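Local coordinates for protein rubber oxygenase (PDB 5O1L) that uses a non-covalently bound b-type heme and dioxygen to cleave the double bonds of poly(cis-1,4-isoprene), the first step of rubber degradation, at residues I67-V72 against G92-L97; A111-L116 against A180-G185. One frame throughout, in Å; residues are numbered along the deposited sequence.

Interaction 1 (I67-V72 against G92-L97); sequences IDRGEV and GLPGDL
Arg69 reaches across to Asp96 and holds its carboxylate end-on, one terminal nitrogen to each oxygen. NH2 of Arg69 meets OD2 of Asp96 at 2.8 Å in a nearly straight bond (169°), and the acceptor lies in the guanidinium plane. The second bond, from Arg69 NH1 to Asp96 OD1, measures 2.9 Å and uses the syn lone pair; OD1 is tilted somewhat from the guanidinium plane, and the two flat groups are turned 35° against each other. On its other edge the same guanidinium grips Glu71 side-on: NE of Arg69 bonds OE2 of Glu71 at 2.9 Å from above the carboxylate plane, while NH1 of Arg69 bonds OE1 of Glu71 at 2.7 Å. NH1 is thus shared by both acids, and the four bonds should fix the rotation of the group. The bend at chi3 (-49°) turns the Arg69 chain so that its guanidinium fits between the two carboxylates, whose like charges it probably offsets. With an asparagine in place of Asp96, the guanidinium would probably lose the charge of its second mate and one of the two end-on bonds. Beside the network, CG of Pro94 slides past Glu71, 3.2 Å from its OE1, and CB of Pro94 lies 3.6 Å from Arg69 NH1. The bridge ties the Schellman turn ending helix 59-68, where Gly70 takes the positive phi, to the start of helix 95-104, with Pro94 as N-cap residue. Next to it, Pro94 and Leu97 touch Val75 of helix 72-79, and Leu97 also touches Met196 of helix 187-204.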
loop_
_atom_site.group_PDB
_atom_site.type_symbol
_atom_site.label_atom_id
_atom_site.label_comp_id
_atom_site.label_asym_id
_atom_site.label_seq_id
_atom_site.Cartn_x
_atom_site.Cartn_y
_atom_site.Cartn_z
ATOM N N ILE A 67 -4.556 22.004 12.234
ATOM C CA ILE A 67 -4.737 21.341 13.481
ATOM C C ILE A 67 -4.662 22.388 14.651
ATOM O O ILE A 67 -5.552 22.429 15.488
ATOM C CB ILE A 67 -3.710 20.232 13.689
ATOM C CG1 ILE A 67 -4.042 19.083 12.728
ATOM C CG2 ILE A 67 -3.742 19.717 15.100
ATOM C CD1 ILE A 67 -2.876 18.118 12.497
ATOM N N ASP A 68 -3.619 23.197 14.617
ATOM C CA ASP A 68 -3.382 24.200 15.684
ATOM C C ASP A 68 -4.481 25.274 15.737
ATOM O O ASP A 68 -4.680 25.863 16.787
ATOM C CB ASP A 68 -1.990 24.827 15.513
ATOM C CG ASP A 68 -0.862 23.853 15.854
ATOM O OD1 ASP A 68 -1.134 22.802 16.480
ATOM O OD2 ASP A 68 0.312 24.114 15.489
ATOM N N ARG A 69 -5.152 25.572 14.624
ATOM C CA ARG A 69 -6.279 26.522 14.614
ATOM C C ARG A 69 -7.589 25.902 14.985
ATOM O O ARG A 69 -8.590 26.638 15.047
ATOM C CB ARG A 69 -6.412 27.234 13.268
ATOM C CG ARG A 69 -5.249 28.161 12.939
ATOM C CD ARG A 69 -5.461 29.069 11.724
ATOM N NE ARG A 69 -5.954 28.292 10.567
ATOM C CZ ARG A 69 -5.290 27.971 9.442
ATOM N NH1 ARG A 69 -5.894 27.193 8.542
ATOM N NH2 ARG A 69 -4.061 28.400 9.135
ATOM N N GLY A 70 -7.641 24.614 15.328
ATOM C CA GLY A 70 -8.851 23.941 15.722
ATOM C C GLY A 70 -9.837 23.698 14.596
ATOM O O GLY A 70 -11.027 23.501 14.814
ATOM N N GLU A 71 -9.328 23.619 13.364
ATOM C CA GLU A 71 -10.172 23.525 12.186
ATOM C C GLU A 71 -10.427 22.085 11.726
ATOM O O GLU A 71 -11.224 21.915 10.784
ATOM C CB GLU A 71 -9.589 24.328 11.071
ATOM C CG GLU A 71 -9.666 25.800 11.377
ATOM C CD GLU A 71 -8.840 26.649 10.489
ATOM O OE1 GLU A 71 -8.177 26.127 9.571
ATOM O OE2 GLU A 71 -8.828 27.881 10.716
ATOM N N VAL A 72 -9.919 21.073 12.423
ATOM C CA VAL A 72 -10.094 19.709 11.940
ATOM C C VAL A 72 -11.566 19.276 11.872
ATOM O O VAL A 72 -11.994 18.720 10.849
ATOM C CB VAL A 72 -9.180 18.690 12.657
ATOM C CG1 VAL A 72 -9.509 17.249 12.271
ATOM C CG2 VAL A 72 -7.726 19.016 12.293
ATOM N N GLY A 92 -15.770 26.931 1.535
ATOM C CA GLY A 92 -15.639 27.082 2.983
ATOM C C GLY A 92 -14.410 26.557 3.642
ATOM O O GLY A 92 -14.242 26.642 4.850
ATOM N N LEU A 93 -13.533 25.909 2.859
ATOM C CA LEU A 93 -12.257 25.517 3.429
ATOM C C LEU A 93 -11.399 26.696 3.821
ATOM O O LEU A 93 -11.444 27.713 3.147
ATOM C CB LEU A 93 -11.491 24.697 2.357
ATOM C CG LEU A 93 -12.096 23.338 2.025
ATOM C CD1 LEU A 93 -11.342 22.824 0.800
ATOM C CD2 LEU A 93 -11.989 22.367 3.190
ATOM N N PRO A 94 -10.552 26.538 4.851
ATOM C CA PRO A 94 -9.539 27.553 5.144
ATOM C C PRO A 94 -8.672 27.770 3.920
ATOM O O PRO A 94 -8.388 26.801 3.174
ATOM C CB PRO A 94 -8.648 26.927 6.213
ATOM C CG PRO A 94 -9.311 25.646 6.608
ATOM C CD PRO A 94 -10.393 25.324 5.683
ATOM N N GLY A 95 -8.310 29.012 3.657
ATOM C CA GLY A 95 -7.641 29.378 2.405
ATOM C C GLY A 95 -6.346 28.663 2.117
ATOM O O GLY A 95 -6.110 28.332 0.971
ATOM N N ASP A 96 -5.515 28.494 3.130
ATOM C CA ASP A 96 -4.223 27.812 2.954
ATOM C C ASP A 96 -4.444 26.350 2.563
ATOM O O ASP A 96 -3.746 25.843 1.665
ATOM C CB ASP A 96 -3.287 27.928 4.175
ATOM C CG ASP A 96 -3.937 27.562 5.547
ATOM O OD1 ASP A 96 -5.164 27.169 5.698
ATOM O OD2 ASP A 96 -3.146 27.651 6.552
ATOM N N LEU A 97 -5.422 25.703 3.176
ATOM C CA LEU A 97 -5.730 24.321 2.813
ATOM C C LEU A 97 -6.351 24.272 1.450
ATOM O O LEU A 97 -6.039 23.382 0.616
ATOM C CB LEU A 97 -6.644 23.722 3.872
ATOM C CG LEU A 97 -7.002 22.258 3.641
ATOM C CD1 LEU A 97 -5.761 21.391 3.723
ATOM C CD2 LEU A 97 -8.011 21.771 4.653
#

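Interaction 2 (A111-L116 against A180-G185); sequences ADKAAL and AYLPHG. With EDO (1,2-ethanediol), chain G.
The N-capped first turn of helix 113-125 packs against the loop leading to helix 187-204, with no hydrogen bond across. Leu116 brings a single methyl, CD1, to the root of the Tyr181 side chain: it lies 4.0 Å from CB of Tyr181 and 4.1 Å from the ring atom CG, approaching the ring obliquely. The Lys113 chain passes Leu182 at about a right angle, and its bend at chi4 (-40°) sets NZ of Lys113 3.9 Å from CD2 of Leu182. That ammonium has its salt bridge with Asp117; Leu182 adds an apolar contact. Asp112 caps the helix: its OD1 accepts from Ala115 N at 3.0 Å, on the anti side, somewhat out of the carboxylate plane. A 1,2-ethanediol, probably from the crystallisation liquor, sits at this end, its O1 taking the N-H of Ala114 (3.0 Å from N) and its O2 bonding Asp112 OD2. A type I turn spans Leu182 to Gly185, and Asn85 bonds the carbonyls of Ala180 and Leu182. Helix 251-267 also borders this contact: Val260 and His259 touch Leu116, and Ser264 bonds the Tyr181 hydroxyl, while Met187 and Ile188 of helix 187-204 lie against Tyr181.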
loop_
_atom_site.group_PDB
_atom_site.type_symbol
_atom_site.label_atom_id
_atom_site.label_comp_id
_atom_site.label_asym_id
_atom_site.label_seq_id
_atom_site.Cartn_x
_atom_site.Cartn_y
_atom_site.Cartn_z
ATOM N N ALA A 111 1.835 11.741 -16.511
ATOM C CA ALA A 111 0.784 10.702 -16.448
ATOM C C ALA A 111 0.241 10.400 -17.801
ATOM O O ALA A 111 -0.025 11.334 -18.628
ATOM C CB ALA A 111 -0.320 11.158 -15.559
ATOM N N ASP A 112 0.084 9.123 -18.122
ATOM C CA ASP A 112 -0.414 8.676 -19.401
ATOM C C ASP A 112 -1.758 7.977 -19.184
ATOM O O ASP A 112 -1.816 6.895 -18.605
ATOM C CB ASP A 112 0.606 7.763 -19.979
ATOM C CG ASP A 112 0.274 7.282 -21.360
ATOM O OD1 ASP A 112 -0.729 6.586 -21.583
ATOM O OD2 ASP A 112 1.061 7.612 -22.298
ATOM N N LYS A 113 -2.822 8.600 -19.651
ATOM C CA LYS A 113 -4.184 8.127 -19.392
ATOM C C LYS A 113 -4.354 6.734 -19.933
ATOM O O LYS A 113 -4.987 5.874 -19.225
ATOM C CB LYS A 113 -5.203 9.046 -20.091
ATOM C CG LYS A 113 -6.662 8.510 -20.117
ATOM C CD LYS A 113 -7.691 9.323 -20.938
ATOM C CE LYS A 113 -9.138 8.942 -20.553
ATOM N NZ LYS A 113 -9.358 7.488 -20.325
ATOM N N ALA A 114 -3.867 6.432 -21.143
ATOM C CA ALA A 114 -4.044 5.118 -21.730
ATOM C C ALA A 114 -3.381 4.037 -20.857
ATOM O O ALA A 114 -3.938 2.950 -20.651
ATOM C CB ALA A 114 -3.536 5.052 -23.110
ATOM N N ALA A 115 -2.195 4.340 -20.349
ATOM C CA ALA A 115 -1.508 3.367 -19.530
ATOM C C ALA A 115 -2.200 3.184 -18.210
ATOM O O ALA A 115 -2.261 2.090 -17.666
ATOM C CB ALA A 115 -0.070 3.775 -19.286
ATOM N N LEU A 116 -2.654 4.273 -17.628
ATOM C CA LEU A 116 -3.412 4.156 -16.403
ATOM C C LEU A 116 -4.642 3.259 -16.585
ATOM O O LEU A 116 -4.950 2.468 -15.726
ATOM C CB LEU A 116 -3.779 5.517 -15.834
ATOM C CG LEU A 116 -2.629 6.363 -15.320
ATOM C CD1 LEU A 116 -3.176 7.775 -15.020
ATOM C CD2 LEU A 116 -1.882 5.755 -14.211
ATOM N N ALA A 180 -9.774 4.270 -11.134
ATOM C CA ALA A 180 -8.970 5.092 -10.218
ATOM C C ALA A 180 -8.800 6.524 -10.657
ATOM O O ALA A 180 -9.079 7.449 -9.841
ATOM C CB ALA A 180 -7.615 4.446 -10.000
ATOM N N TYR A 181 -8.343 6.774 -11.863
ATOM C CA TYR A 181 -8.011 8.083 -12.326
ATOM C C TYR A 181 -8.970 8.638 -13.371
ATOM O O TYR A 181 -8.701 9.686 -13.962
ATOM C CB TYR A 181 -6.522 8.163 -12.808
ATOM C CG TYR A 181 -5.555 7.974 -11.659
ATOM C CD1 TYR A 181 -5.349 8.988 -10.780
ATOM C CD2 TYR A 181 -4.923 6.773 -11.409
ATOM C CE1 TYR A 181 -4.510 8.895 -9.656
ATOM C CE2 TYR A 181 -4.031 6.671 -10.295
ATOM C CZ TYR A 181 -3.865 7.752 -9.431
ATOM O OH TYR A 181 -2.998 7.614 -8.371
ATOM N N LEU A 182 -10.144 8.030 -13.493
ATOM C CA LEU A 182 -11.193 8.557 -14.398
ATOM C C LEU A 182 -11.953 9.661 -13.714
ATOM O O LEU A 182 -11.946 9.771 -12.522
ATOM C CB LEU A 182 -12.082 7.395 -14.793
ATOM C CG LEU A 182 -11.431 6.211 -15.502
ATOM C CD1 LEU A 182 -12.479 5.119 -15.774
ATOM C CD2 LEU A 182 -10.684 6.665 -16.758
ATOM N N PRO A 183 -12.739 10.457 -14.465
ATOM C CA PRO A 183 -13.469 11.562 -13.826
ATOM C C PRO A 183 -14.430 11.134 -12.735
ATOM O O PRO A 183 -14.532 11.794 -11.713
ATOM C CB PRO A 183 -14.184 12.241 -15.021
ATOM C CG PRO A 183 -13.304 11.908 -16.190
ATOM C CD PRO A 183 -12.806 10.511 -15.948
ATOM N N HIS A 184 -15.050 9.970 -12.875
ATOM C CA HIS A 184 -15.952 9.453 -11.904
ATOM C C HIS A 184 -15.319 8.584 -10.837
ATOM O O HIS A 184 -16.008 8.079 -9.953
ATOM C CB HIS A 184 -17.088 8.612 -12.561
ATOM C CG HIS A 184 -16.594 7.509 -13.428
ATOM N ND1 HIS A 184 -16.385 6.201 -13.011
ATOM C CD2 HIS A 184 -16.133 7.584 -14.682
ATOM C CE1 HIS A 184 -15.877 5.521 -14.012
ATOM N NE2 HIS A 184 -15.761 6.316 -15.045
ATOM N N GLY A 185 -13.995 8.359 -10.976
ATOM C CA GLY A 185 -13.308 7.669 -9.904
ATOM C C GLY A 185 -12.896 8.500 -8.773
ATOM O O GLY A 185 -13.370 9.653 -8.651
HETATM C C1 EDO G . -1.807 8.829 -23.732
HETATM O O1 EDO G . -2.978 8.624 -22.925
HETATM C C2 EDO G . -1.502 7.590 -24.577
HETATM O O2 EDO G . -0.180 7.660 -25.106
#

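Overall arrangement
Interaction 1 closes before interaction 2 opens along the chain, and their centres lie 30 Å apart, with nearest atoms about 16 Å apart. They do not touch, yet their helices 95-104 and 113-125 are consecutive, and helix 187-204 meets both: side chains of 67-72 and 92-97 touch it, and the loop 180-185 runs into it. Interaction 1 is a surface contact, its centre about 28 Å from the centre of the chain, and is held by charge. Interaction 2, its centre about 19 Å from it and partly buried, relies on apolar side chains, while Lys113 and the Tyr181 hydroxyl find their polar partners outside the two segments. Each includes a helix start, preceded by a proline in one and a capping aspartate in the other.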